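Long-range contacts in hydrogenase 2 maturation peptidase (Thaumarchaeota archaeon SCGC AB-539-E09, PDB 5TTX), which probably acts as the endopeptidase that trims the C-terminus of a hydrogenase large subunit during maturation: residues V10-V15 with K63-D68; G16-G21 with A44-T49; V30-S35 with A146-V151; S80-E85 with V123-C128; R87-D92 with K114-L119. All coordinates share one frame; numbering follows the deposited sequence. Where two conformers were deposited one is given.

Interaction 1 of 5, residues V10-V15 with K63-D68; sequences VLVAGV and KVIFLD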
# COMPACT_ATOMS: atom_id res chain seq x y z
N VAL A 10 -0.09 -39.52 -2.35
CA VAL A 10 -1.53 -39.53 -2.09
C VAL A 10 -1.76 -39.94 -0.65
O VAL A 10 -1.14 -40.90 -0.17
CB VAL A 10 -2.29 -40.47 -3.03
CG1 VAL A 10 -3.75 -40.61 -2.57
CG2 VAL A 10 -2.21 -39.96 -4.45
N LEU A 11 -2.63 -39.21 0.05
CA LEU A 11 -3.01 -39.50 1.42
C LEU A 11 -4.46 -39.96 1.41
O LEU A 11 -5.33 -39.24 0.93
CB LEU A 11 -2.86 -38.27 2.33
CG LEU A 11 -3.54 -38.44 3.71
CD1 LEU A 11 -2.90 -39.57 4.48
CD2 LEU A 11 -3.53 -37.15 4.56
N VAL A 12 -4.71 -41.15 1.94
CA VAL A 12 -6.07 -41.58 2.26
C VAL A 12 -6.18 -41.64 3.78
O VAL A 12 -5.50 -42.45 4.42
CB VAL A 12 -6.42 -42.92 1.62
CG1 VAL A 12 -7.88 -43.30 1.88
CG2 VAL A 12 -6.10 -42.92 0.12
N ALA A 13 -7.05 -40.79 4.34
CA ALA A 13 -7.11 -40.55 5.78
C ALA A 13 -8.44 -41.04 6.34
O ALA A 13 -9.50 -40.54 5.94
CB ALA A 13 -6.92 -39.07 6.10
N GLY A 14 -8.38 -41.99 7.26
CA GLY A 14 -9.56 -42.41 7.99
C GLY A 14 -9.68 -41.65 9.30
O GLY A 14 -8.75 -41.63 10.10
N VAL A 15 -10.83 -41.02 9.49
CA VAL A 15 -11.04 -40.14 10.63
C VAL A 15 -12.22 -40.67 11.44
O VAL A 15 -13.30 -40.90 10.89
CB VAL A 15 -11.31 -38.69 10.19
CG1 VAL A 15 -11.52 -37.81 11.38
CG2 VAL A 15 -10.18 -38.16 9.34
N LYS A 63 -2.61 -35.07 -3.25
CA LYS A 63 -4.01 -35.45 -3.30
C LYS A 63 -4.37 -36.04 -1.95
O LYS A 63 -3.57 -36.77 -1.36
CB LYS A 63 -4.25 -36.42 -4.47
CG LYS A 63 -5.67 -36.91 -4.61
CD LYS A 63 -5.82 -37.75 -5.86
CE LYS A 63 -7.23 -38.28 -6.02
NZ LYS A 63 -8.16 -37.18 -6.40
N VAL A 64 -5.55 -35.68 -1.44
CA VAL A 64 -6.04 -36.17 -0.16
C VAL A 64 -7.45 -36.68 -0.32
O VAL A 64 -8.28 -36.05 -1.00
CB VAL A 64 -6.00 -35.09 0.95
CG1 VAL A 64 -6.44 -35.70 2.24
CG2 VAL A 64 -4.61 -34.57 1.11
N ILE A 65 -7.73 -37.82 0.30
CA ILE A 65 -9.06 -38.39 0.42
C ILE A 65 -9.33 -38.60 1.91
O ILE A 65 -8.57 -39.32 2.57
CB ILE A 65 -9.18 -39.73 -0.34
CG1 ILE A 65 -8.87 -39.51 -1.81
CG2 ILE A 65 -10.54 -40.40 -0.12
CD1 ILE A 65 -8.95 -40.82 -2.62
N PHE A 66 -10.39 -37.98 2.42
CA PHE A 66 -10.79 -38.11 3.82
C PHE A 66 -12.01 -39.01 3.91
O PHE A 66 -12.96 -38.86 3.13
CB PHE A 66 -11.16 -36.76 4.46
CG PHE A 66 -9.98 -36.02 5.03
CD1 PHE A 66 -9.58 -36.22 6.33
CD2 PHE A 66 -9.26 -35.11 4.24
CE1 PHE A 66 -8.48 -35.55 6.85
CE2 PHE A 66 -8.17 -34.43 4.76
CZ PHE A 66 -7.77 -34.65 6.06
N LEU A 67 -11.98 -39.92 4.88
CA LEU A 67 -13.10 -40.81 5.16
C LEU A 67 -13.55 -40.59 6.59
O LEU A 67 -12.72 -40.61 7.52
CB LEU A 67 -12.72 -42.27 4.91
CG LEU A 67 -12.29 -42.57 3.46
CD1 LEU A 67 -11.03 -43.36 3.55
CD2 LEU A 67 -13.33 -43.37 2.74
N ASP A 68 -14.85 -40.38 6.78
CA ASP A 68 -15.37 -40.15 8.12
C ASP A 68 -16.83 -40.57 8.15
O ASP A 68 -17.40 -41.00 7.15
CB ASP A 68 -15.19 -38.69 8.56
CG ASP A 68 -15.99 -37.71 7.69
OD1 ASP A 68 -16.55 -38.12 6.67
OD2 ASP A 68 -16.07 -36.51 8.03

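Interaction 2 of 5, residues G16-G21 with A44-T49; sequences GNRLMG and ARDIGT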
# COMPACT_ATOMS: atom_id res chain seq x y z
N GLY A 16 -12.02 -40.81 12.74
CA GLY A 16 -13.10 -41.14 13.66
C GLY A 16 -12.57 -41.96 14.82
O GLY A 16 -11.39 -42.29 14.91
N ASN A 17 -13.49 -42.31 15.71
CA ASN A 17 -13.17 -43.01 16.96
C ASN A 17 -13.61 -44.48 16.85
O ASN A 17 -14.81 -44.77 16.88
CB ASN A 17 -13.87 -42.33 18.12
CG ASN A 17 -13.39 -42.83 19.48
OD1 ASN A 17 -12.83 -43.92 19.62
ND2 ASN A 17 -13.64 -42.02 20.50
N ARG A 18 -12.62 -45.39 16.78
CA ARG A 18 -12.88 -46.84 16.70
C ARG A 18 -13.71 -47.37 17.86
O ARG A 18 -14.29 -48.45 17.73
CB ARG A 18 -11.58 -47.63 16.70
CG ARG A 18 -10.88 -47.67 15.37
CD ARG A 18 -9.56 -48.35 15.50
NE ARG A 18 -8.70 -48.12 14.32
CZ ARG A 18 -8.70 -48.90 13.25
NH1 ARG A 18 -9.50 -49.96 13.19
NH2 ARG A 18 -7.87 -48.66 12.23
N LEU A 19 -13.72 -46.69 19.00
CA LEU A 19 -14.46 -47.13 20.18
C LEU A 19 -15.91 -46.68 20.17
O LEU A 19 -16.66 -46.99 21.11
CB LEU A 19 -13.79 -46.60 21.44
CG LEU A 19 -12.28 -46.77 21.50
CD1 LEU A 19 -11.77 -46.18 22.79
CD2 LEU A 19 -11.94 -48.26 21.43
N MSE A 20 -16.32 -45.95 19.14
CA MSE A 20 -17.68 -45.41 19.09
C MSE A 20 -18.43 -46.00 17.91
O MSE A 20 -19.00 -45.27 17.10
CB MSE A 20 -17.65 -43.88 19.00
CG MSE A 20 -16.97 -43.27 20.19
SE MSE A 20 -18.03 -43.38 21.84
CE MSE A 20 -16.96 -42.12 22.93
N GLY A 21 -18.41 -47.31 17.80
CA GLY A 21 -19.30 -47.97 16.86
C GLY A 21 -19.00 -47.56 15.44
O GLY A 21 -17.88 -47.70 14.94
N ALA A 44 -2.22 -44.78 3.18
CA ALA A 44 -3.49 -45.01 3.86
C ALA A 44 -3.23 -44.89 5.35
O ALA A 44 -2.55 -45.74 5.92
CB ALA A 44 -4.06 -46.39 3.52
N ARG A 45 -3.72 -43.83 5.98
CA ARG A 45 -3.31 -43.50 7.34
C ARG A 45 -4.53 -43.41 8.25
O ARG A 45 -5.52 -42.73 7.93
CB ARG A 45 -2.50 -42.19 7.38
CG ARG A 45 -0.98 -42.42 7.41
CD ARG A 45 -0.14 -41.13 7.29
NE ARG A 45 -0.41 -40.15 8.36
CZ ARG A 45 -0.02 -38.88 8.32
NH1 ARG A 45 -0.30 -38.06 9.33
NH2 ARG A 45 0.64 -38.41 7.27
N ASP A 46 -4.45 -44.10 9.38
CA ASP A 46 -5.51 -44.11 10.38
C ASP A 46 -5.28 -42.91 11.30
O ASP A 46 -4.47 -42.96 12.23
CB ASP A 46 -5.49 -45.44 11.13
CG ASP A 46 -6.44 -45.47 12.31
OD1 ASP A 46 -7.25 -44.53 12.50
OD2 ASP A 46 -6.36 -46.47 13.06
N ILE A 47 -5.99 -41.82 11.03
CA ILE A 47 -5.85 -40.60 11.82
C ILE A 47 -6.62 -40.67 13.13
O ILE A 47 -6.27 -39.98 14.10
CB ILE A 47 -6.29 -39.43 10.92
CG1 ILE A 47 -5.40 -39.39 9.67
CG2 ILE A 47 -6.24 -38.10 11.63
CD1 ILE A 47 -3.96 -39.06 9.95
N GLY A 48 -7.66 -41.51 13.20
CA GLY A 48 -8.43 -41.63 14.43
C GLY A 48 -9.07 -40.32 14.82
O GLY A 48 -9.72 -39.65 14.02
N THR A 49 -8.86 -39.94 16.08
CA THR A 49 -9.33 -38.69 16.67
C THR A 49 -8.20 -37.71 16.92
O THR A 49 -8.40 -36.69 17.58
CB THR A 49 -10.02 -38.96 18.02
OG1 THR A 49 -9.11 -39.70 18.85
CG2 THR A 49 -11.29 -39.74 17.84
O HOH W 1 -8.00 -45.24 15.26

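Interaction 3 of 5, residues V30-S35 with A146-V151; sequences VDLLSS and ATHAAV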
# COMPACT_ATOMS: atom_id res chain seq x y z
N VAL A 30 -9.31 -47.68 6.16
CA VAL A 30 -7.85 -47.72 6.11
C VAL A 30 -7.34 -49.13 6.35
O VAL A 30 -6.41 -49.59 5.67
CB VAL A 30 -7.26 -46.71 7.10
CG1 VAL A 30 -5.73 -46.88 7.21
CG2 VAL A 30 -7.61 -45.30 6.64
N ASP A 31 -7.95 -49.86 7.31
CA ASP A 31 -7.56 -51.25 7.54
C ASP A 31 -7.70 -52.08 6.27
O ASP A 31 -6.81 -52.86 5.94
CB ASP A 31 -8.41 -51.89 8.65
CG ASP A 31 -8.17 -51.29 10.01
OD1 ASP A 31 -7.27 -50.42 10.15
OD2 ASP A 31 -8.88 -51.70 10.95
N LEU A 32 -8.82 -51.92 5.56
CA LEU A 32 -8.98 -52.66 4.31
C LEU A 32 -7.90 -52.28 3.31
O LEU A 32 -7.27 -53.16 2.71
CB LEU A 32 -10.37 -52.41 3.72
CG LEU A 32 -11.53 -53.04 4.49
CD1 LEU A 32 -12.85 -52.64 3.83
CD2 LEU A 32 -11.39 -54.60 4.55
N LEU A 33 -7.65 -50.98 3.13
CA LEU A 33 -6.66 -50.52 2.16
C LEU A 33 -5.25 -51.00 2.53
O LEU A 33 -4.51 -51.50 1.68
CB LEU A 33 -6.70 -49.00 2.05
CG LEU A 33 -7.99 -48.48 1.42
CD1 LEU A 33 -8.08 -46.97 1.56
CD2 LEU A 33 -8.04 -48.88 -0.06
N SER A 34 -4.88 -50.86 3.81
CA SER A 34 -3.58 -51.34 4.27
C SER A 34 -3.37 -52.82 4.02
O SER A 34 -2.22 -53.27 3.99
CB SER A 34 -3.39 -51.07 5.76
OG SER A 34 -3.26 -49.67 6.00
N SER A 35 -4.42 -53.61 3.87
CA SER A 35 -4.19 -55.03 3.62
C SER A 35 -4.20 -55.36 2.13
O SER A 35 -3.94 -56.50 1.76
CB SER A 35 -5.20 -55.90 4.37
OG SER A 35 -6.45 -55.98 3.70
N ALA A 146 -20.44 -50.89 4.03
CA ALA A 146 -20.10 -49.64 3.38
C ALA A 146 -18.60 -49.46 3.27
O ALA A 146 -18.13 -48.74 2.37
CB ALA A 146 -20.73 -48.45 4.11
N THR A 147 -17.83 -50.08 4.18
CA THR A 147 -16.38 -49.99 4.08
C THR A 147 -15.89 -50.56 2.76
O THR A 147 -15.00 -50.00 2.12
CB THR A 147 -15.69 -50.70 5.25
OG1 THR A 147 -16.06 -52.08 5.29
CG2 THR A 147 -16.02 -50.03 6.57
N HIS A 148 -16.50 -51.66 2.30
CA HIS A 148 -16.07 -52.24 1.04
C HIS A 148 -16.45 -51.35 -0.13
O HIS A 148 -15.69 -51.22 -1.09
CB HIS A 148 -16.65 -53.66 0.88
CG HIS A 148 -16.23 -54.57 1.98
ND1 HIS A 148 -14.98 -55.15 2.02
CD2 HIS A 148 -16.85 -54.93 3.12
CE1 HIS A 148 -14.86 -55.84 3.14
NE2 HIS A 148 -15.98 -55.74 3.81
N ALA A 149 -17.62 -50.72 -0.06
CA ALA A 149 -18.02 -49.76 -1.08
C ALA A 149 -17.09 -48.55 -1.09
O ALA A 149 -16.70 -48.06 -2.16
CB ALA A 149 -19.47 -49.33 -0.85
N ALA A 150 -16.73 -48.06 0.09
CA ALA A 150 -15.82 -46.93 0.15
C ALA A 150 -14.48 -47.29 -0.45
O ALA A 150 -13.86 -46.48 -1.14
CB ALA A 150 -15.67 -46.44 1.60
N VAL A 151 -14.04 -48.54 -0.23
CA VAL A 151 -12.78 -48.99 -0.82
C VAL A 151 -12.82 -48.83 -2.33
O VAL A 151 -11.89 -48.29 -2.94
CB VAL A 151 -12.48 -50.44 -0.39
CG1 VAL A 151 -11.45 -51.12 -1.32
CG2 VAL A 151 -12.00 -50.47 1.04

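Interaction 4 of 5, residues S80-E85 with V123-C128; sequences SKSILE and VTLIGC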
# COMPACT_ATOMS: atom_id res chain seq x y z
N SER A 80 -21.40 -40.79 0.83
CA SER A 80 -21.53 -39.42 0.34
C SER A 80 -20.15 -38.92 -0.04
O SER A 80 -19.27 -38.82 0.81
CB SER A 80 -22.14 -38.52 1.41
OG SER A 80 -22.78 -37.42 0.82
N LYS A 81 -19.95 -38.59 -1.31
CA LYS A 81 -18.67 -38.09 -1.78
C LYS A 81 -18.80 -36.60 -2.05
O LYS A 81 -19.75 -36.17 -2.71
CB LYS A 81 -18.21 -38.83 -3.04
CG LYS A 81 -16.84 -38.38 -3.56
CD LYS A 81 -16.39 -39.24 -4.74
CE LYS A 81 -17.52 -39.44 -5.74
NZ LYS A 81 -17.37 -38.54 -6.92
N SER A 82 -17.86 -35.82 -1.55
CA SER A 82 -17.86 -34.40 -1.82
C SER A 82 -16.43 -33.94 -2.06
O SER A 82 -15.46 -34.65 -1.77
CB SER A 82 -18.50 -33.60 -0.67
OG SER A 82 -17.90 -33.94 0.56
N ILE A 83 -16.33 -32.72 -2.55
CA ILE A 83 -15.08 -32.10 -2.92
C ILE A 83 -14.99 -30.76 -2.19
O ILE A 83 -15.93 -29.97 -2.23
CB ILE A 83 -15.00 -31.90 -4.44
CG1 ILE A 83 -15.17 -33.24 -5.15
CG2 ILE A 83 -13.71 -31.19 -4.83
CD1 ILE A 83 -14.02 -34.19 -4.95
N LEU A 84 -13.88 -30.53 -1.54
CA LEU A 84 -13.54 -29.21 -1.04
C LEU A 84 -12.64 -28.54 -2.07
O LEU A 84 -11.49 -28.95 -2.26
CB LEU A 84 -12.84 -29.32 0.30
CG LEU A 84 -12.43 -27.93 0.77
CD1 LEU A 84 -13.71 -27.12 1.03
CD2 LEU A 84 -11.55 -28.02 2.01
N GLU A 85 -13.14 -27.48 -2.71
CA GLU A 85 -12.39 -26.74 -3.73
C GLU A 85 -11.48 -25.71 -3.05
O GLU A 85 -11.88 -24.57 -2.79
CB GLU A 85 -13.35 -26.09 -4.71
CG GLU A 85 -13.45 -26.78 -6.06
CD GLU A 85 -14.83 -26.70 -6.67
OE1 GLU A 85 -15.71 -26.03 -6.09
OE2 GLU A 85 -15.05 -27.33 -7.73
N VAL A 123 -8.80 -32.43 -3.04
CA VAL A 123 -9.36 -32.81 -1.74
C VAL A 123 -10.74 -33.43 -1.96
O VAL A 123 -11.63 -32.79 -2.53
CB VAL A 123 -9.46 -31.61 -0.78
CG1 VAL A 123 -10.05 -32.05 0.58
CG2 VAL A 123 -8.10 -30.99 -0.57
N THR A 124 -10.92 -34.65 -1.46
CA THR A 124 -12.11 -35.47 -1.64
C THR A 124 -12.54 -35.99 -0.27
O THR A 124 -11.70 -36.38 0.55
CB THR A 124 -11.86 -36.64 -2.61
OG1 THR A 124 -11.73 -36.16 -3.94
CG2 THR A 124 -13.02 -37.68 -2.59
N LEU A 125 -13.85 -35.97 0.00
CA LEU A 125 -14.36 -36.40 1.30
C LEU A 125 -15.44 -37.44 1.05
O LEU A 125 -16.33 -37.22 0.22
CB LEU A 125 -14.92 -35.25 2.14
CG LEU A 125 -13.95 -34.17 2.61
CD1 LEU A 125 -14.04 -32.95 1.67
CD2 LEU A 125 -14.26 -33.80 4.01
N ILE A 126 -15.30 -38.58 1.71
CA ILE A 126 -16.24 -39.67 1.62
C ILE A 126 -16.80 -39.88 3.02
O ILE A 126 -16.08 -40.32 3.94
CB ILE A 126 -15.58 -40.95 1.09
CG1 ILE A 126 -15.17 -40.74 -0.39
CG2 ILE A 126 -16.49 -42.14 1.27
CD1 ILE A 126 -14.17 -41.78 -0.89
N GLY A 127 -18.08 -39.55 3.20
CA GLY A 127 -18.75 -39.72 4.47
C GLY A 127 -19.68 -40.91 4.39
O GLY A 127 -20.21 -41.24 3.32
N CYS A 128 -19.88 -41.56 5.54
CA CYS A 128 -20.77 -42.70 5.70
C CYS A 128 -21.83 -42.42 6.76
O CYS A 128 -21.49 -42.00 7.87
CB CYS A 128 -19.97 -43.95 6.10
SG CYS A 128 -21.04 -45.36 6.38

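Interaction 5 of 5, residues R87-D92 with K114-L119; sequences RGLDED and KSIGVL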
# COMPACT_ATOMS: atom_id res chain seq x y z
N ARG A 87 -8.43 -24.19 -3.85
CA ARG A 87 -7.93 -22.98 -4.50
C ARG A 87 -9.02 -21.92 -4.56
O ARG A 87 -8.77 -20.74 -4.30
CB ARG A 87 -7.37 -23.27 -5.90
CG ARG A 87 -5.98 -24.01 -5.94
CD ARG A 87 -4.72 -23.23 -5.36
NE ARG A 87 -4.59 -23.22 -3.89
CZ ARG A 87 -4.17 -24.24 -3.11
NH1 ARG A 87 -4.10 -24.08 -1.80
NH2 ARG A 87 -3.85 -25.42 -3.61
N GLY A 88 -10.26 -22.32 -4.83
CA GLY A 88 -11.37 -21.39 -4.72
C GLY A 88 -11.47 -20.79 -3.33
O GLY A 88 -11.71 -19.58 -3.19
N LEU A 89 -11.23 -21.60 -2.30
CA LEU A 89 -11.34 -21.12 -0.93
C LEU A 89 -10.28 -20.06 -0.61
O LEU A 89 -10.58 -19.08 0.07
CB LEU A 89 -11.27 -22.29 0.04
CG LEU A 89 -11.17 -21.97 1.53
CD1 LEU A 89 -12.41 -21.22 2.01
CD2 LEU A 89 -10.96 -23.27 2.33
N ASP A 90 -9.04 -20.24 -1.10
CA ASP A 90 -8.03 -19.18 -0.99
C ASP A 90 -8.57 -17.87 -1.52
O ASP A 90 -8.52 -16.83 -0.85
CB ASP A 90 -6.77 -19.53 -1.77
CG ASP A 90 -6.09 -20.78 -1.30
OD1 ASP A 90 -6.70 -21.50 -0.48
OD2 ASP A 90 -4.95 -21.06 -1.74
N GLU A 91 -9.07 -17.90 -2.76
CA GLU A 91 -9.55 -16.69 -3.39
C GLU A 91 -10.61 -16.01 -2.54
O GLU A 91 -10.58 -14.78 -2.36
CB GLU A 91 -10.10 -17.01 -4.78
CG GLU A 91 -9.03 -17.12 -5.81
CD GLU A 91 -8.12 -15.90 -5.85
OE1 GLU A 91 -6.99 -16.00 -5.35
OE2 GLU A 91 -8.54 -14.84 -6.37
N ASP A 92 -11.53 -16.79 -1.97
CA ASP A 92 -12.56 -16.20 -1.12
C ASP A 92 -11.95 -15.54 0.10
O ASP A 92 -12.45 -14.51 0.57
CB ASP A 92 -13.59 -17.25 -0.72
CG ASP A 92 -14.32 -17.83 -1.91
OD1 ASP A 92 -14.37 -17.14 -2.94
OD2 ASP A 92 -14.83 -18.96 -1.83
N LYS A 114 -2.61 -19.07 5.83
CA LYS A 114 -1.32 -19.76 5.77
C LYS A 114 -1.50 -21.27 5.77
O LYS A 114 -0.80 -22.00 5.06
CB LYS A 114 -0.42 -19.33 6.92
CG LYS A 114 0.96 -19.96 6.88
CD LYS A 114 1.86 -19.37 7.97
CE LYS A 114 1.22 -19.47 9.36
NZ LYS A 114 1.80 -18.49 10.33
N SER A 115 -2.46 -21.77 6.56
CA SER A 115 -2.78 -23.19 6.51
C SER A 115 -3.40 -23.56 5.16
O SER A 115 -2.87 -24.41 4.43
CB SER A 115 -3.73 -23.54 7.65
OG SER A 115 -3.27 -22.96 8.87
N ILE A 116 -4.52 -22.92 4.81
CA ILE A 116 -5.28 -23.26 3.61
C ILE A 116 -4.40 -23.21 2.37
O ILE A 116 -4.53 -24.04 1.46
CB ILE A 116 -6.50 -22.32 3.50
CG1 ILE A 116 -7.36 -22.44 4.75
CG2 ILE A 116 -7.36 -22.64 2.33
CD1 ILE A 116 -7.87 -23.83 4.98
N GLY A 117 -3.46 -22.26 2.33
CA GLY A 117 -2.62 -22.05 1.16
C GLY A 117 -1.72 -23.21 0.77
O GLY A 117 -1.21 -23.23 -0.36
N VAL A 118 -1.51 -24.18 1.66
CA VAL A 118 -0.64 -25.31 1.38
C VAL A 118 -1.37 -26.65 1.34
O VAL A 118 -0.76 -27.66 0.97
CB VAL A 118 0.55 -25.40 2.36
CG1 VAL A 118 1.43 -24.16 2.27
CG2 VAL A 118 0.05 -25.60 3.75
N LEU A 119 -2.65 -26.71 1.73
CA LEU A 119 -3.45 -27.90 1.44
C LEU A 119 -3.37 -28.19 -0.05
O LEU A 119 -3.17 -27.27 -0.84
CB LEU A 119 -4.91 -27.71 1.84
CG LEU A 119 -5.34 -27.48 3.29
CD1 LEU A 119 -6.89 -27.51 3.45
CD2 LEU A 119 -4.66 -28.48 4.22

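Interaction 1 of 5, residues V10-V15 with K63-D68
The backbone N of A13 donates to O of I65 over 2.8 Å, with 170° at the hydrogen, and this short, straight bond lies mid-way along a five-bond parallel ladder. From L11 N to K63 O through V15 N to L67 O, odd-numbered residues of each strand give and take in turn, while CA-H groups such as that of V64 (CA to L11 O 3.3 Å) fill in between. The two axes run 4.7 Å apart and diverge by 18°, as expected of neighbouring strands in a twisted sheet. On the face bearing L11, A13, V64 and F66, the phenyl ring is met from two directions: A13 CB lies over it, 4.2 Å from the centroid of the F66 ring, and V15 CG2 meets its rim in plane, 3.6 Å from F66 CD1. With a leucine at F66 there is no ring to meet A13 and V15, and a gap would probably open between their methyl groups. On the other face V12 CG1 touches L67 CD1 at 3.6 Å; L67 CG stands beside its backbone N (chi1 -60°), from where CD1 can lean toward V12. Strand 42-48 continues the sheet beyond 10-15, and 122-128 beyond 63-69. Helices 25-34 and 141-158 lie on the V12 and L67 face, whereas M99 of the second subunit packs on F66 and R98 of that subunit forms a salt bridge with D68.

Interaction 2 of 5, residues G16-G21 with A44-T49
G16 and G48 make the tight part of this contact, where two backbones meet with no side chain between them. G16 N donates to G48 O over 2.9 Å, approaching from above the carbonyl plane, and G48 CA returns a CA-H...O contact to G16 O at 3.1 Å. The positive phi of both residues (149° and 61°) suits glycine. Next to them, N17 CB rests against the methyl CG2 of T49, 3.7 Å away. The segment 16-21 is the loop that leaves the first strand of this alpha/beta fold, and it folds back in a type I turn from N17 to M20, pinned by an Asx turn in which L19 N donates to N17 OD1. On the solvent side backbone contact gives way to charge and a bridging water. R18, extended from CG to NE, grips D46 side-on: NE (3.1 Å) and NH2 (2.8 Å) both converge on D46 OD2 from one face of the carboxylate. That oxygen lies in the guanidinium plane, yet the two flat groups are turned 63° apart. The water accepts from R18 NE and donates to D46 OD1, while R18 NH2 has a second acidic partner in D31 of helix 25-34.

Interaction 3 of 5, residues V30-S35 with A146-V151
L32 keeps CG beside its backbone N, anti to the carbonyl carbon (chi1 -70°), and with an extended second torsion this drives CD1 out from helix 25-34 toward helix 141-158. The ring of H148 is swung the same way at its first torsion, so that although its CB points away from L32, the imidazole folds back over the leucine methyl. CD1 thus becomes the hub. It meets V151 CG2 at 3.6 Å and T147 OG1 also at 3.6 Å, and it lies over one face of the H148 ring, 4.0 Å from the centroid and 26° off the normal. The other methyl, L32 CD2, reaches H148 CE1 at 3.9 Å, and L32 CB backs onto V151 CG2 at 3.7 Å. These side chains cross that of L32 at about right angles, a leucine from one helix set among three residues spaced by one and three along the other. The helices belong to the layer on one face of the central sheet in an alpha/beta sandwich; their local axes come within 9.8 Å and cross at -56°. No hydrogen bond joins 30-35 to 146-151. The hydroxyl of T147 beside the leucine is satisfied within its own helix, by E144 O. Deeper in, L33 CD2 approaches V151 CG1 more loosely, at 4.3 Å, and A150 packs on F25 and V29, two turns and one turn before L33.

Interaction 4 of 5, residues S80-E85 with V123-C128
I83 faces T124 across a non-hydrogen-bonded pair of an antiparallel ladder, in which strand 79-83, outermost in this chain's sheet, runs against 122-128, the one antiparallel junction of an otherwise parallel sheet. Traced outward, the isoleucine bends over the neighbouring strand. Its CB stands 4.0 Å from V123 O, and the CG2 branch closes on the same oxygen at 3.5 Å. The other branch leaves beside the backbone N (chi1 -57°), and its second bend turns the terminal CD1 back to T124 OG1 at 3.2 Å, a close methyl-to-hydroxyl approach. The backbone pairing rests on two reciprocal pairs of bonds: S80 with G127, and S82 with L125, where S82 N donates to L125 O over 2.7 Å at 161°. L84 N bonds only weakly to V123 O; E85 next to it is the N-cap of helix 86-98. On the opposite face S82 OG occupies the position between its backbone N and carbonyl carbon and touches L125 CB; Q95 of the second subunit donates a hydrogen bond to that hydroxyl, and R98 of the same subunit packs over L125. Beyond this, L125 CD1 lies 4.1 Å from L84 CB.

Interaction 5 of 5, residues R87-D92 with K114-L119
R87 opens the contact by curling back: its chain bends at chi2 and chi3, bringing the guanidinium to the carbonyls of the type I turn I116-L119. There NH2 reaches L119 O at 3.4 Å and NH1 reaches it at 3.5 Å, both weak bonds lying in the guanidinium plane. NH1 also comes within 3.3 Å of I116 O, at an angle too poor for a hydrogen bond, a position in which its charge is probably favoured by the nearby carbonyl oxygens. L89, two residues on, sets CD2 against I116 CG2 at 3.7 Å, the side chains crossing at about a right angle. D90 then fixes the arginine from within its own helix: OD2 accepts from R87 NE and R87 NH1, each at 3.1 Å, and both donors come from one face of the carboxylate. The same acid holds OD1 near I116 CG2. An asparagine in place of D90 carries no charge to pair with R87, whose guanidinium would probably be freer to turn away from L119 O. The two helices, 86-98 and 107-116, are inserted between strands 79-83 and 122-128. L119 packs on helix 54-58; L89 meets L89, and I116 meets L96, of the second subunit.

Overall arrangement
Interactions 1, 2 and 4 follow one mixed sheet: strand 42-48 pairs with 10-15, 10-15 with 63-69, 63-69 with 122-128, and 79-83 closes the antiparallel edge. Interaction 1 is central, about 12 Å from interaction 2 and 9 Å from interaction 4 between centres, and hydrogen bonds link it to both. Along the chain, interaction 2 falls between the strands of interaction 1, which precedes interaction 4; interaction 5 lies between the strands of 4, and interaction 3, from helix 25-34 to helix 141-158, spans both. Interaction 5 is about 29 Å from interaction 3 between centres. L89 and R98 of helix 86-98 meet the second subunit, consistent with a part in assembly.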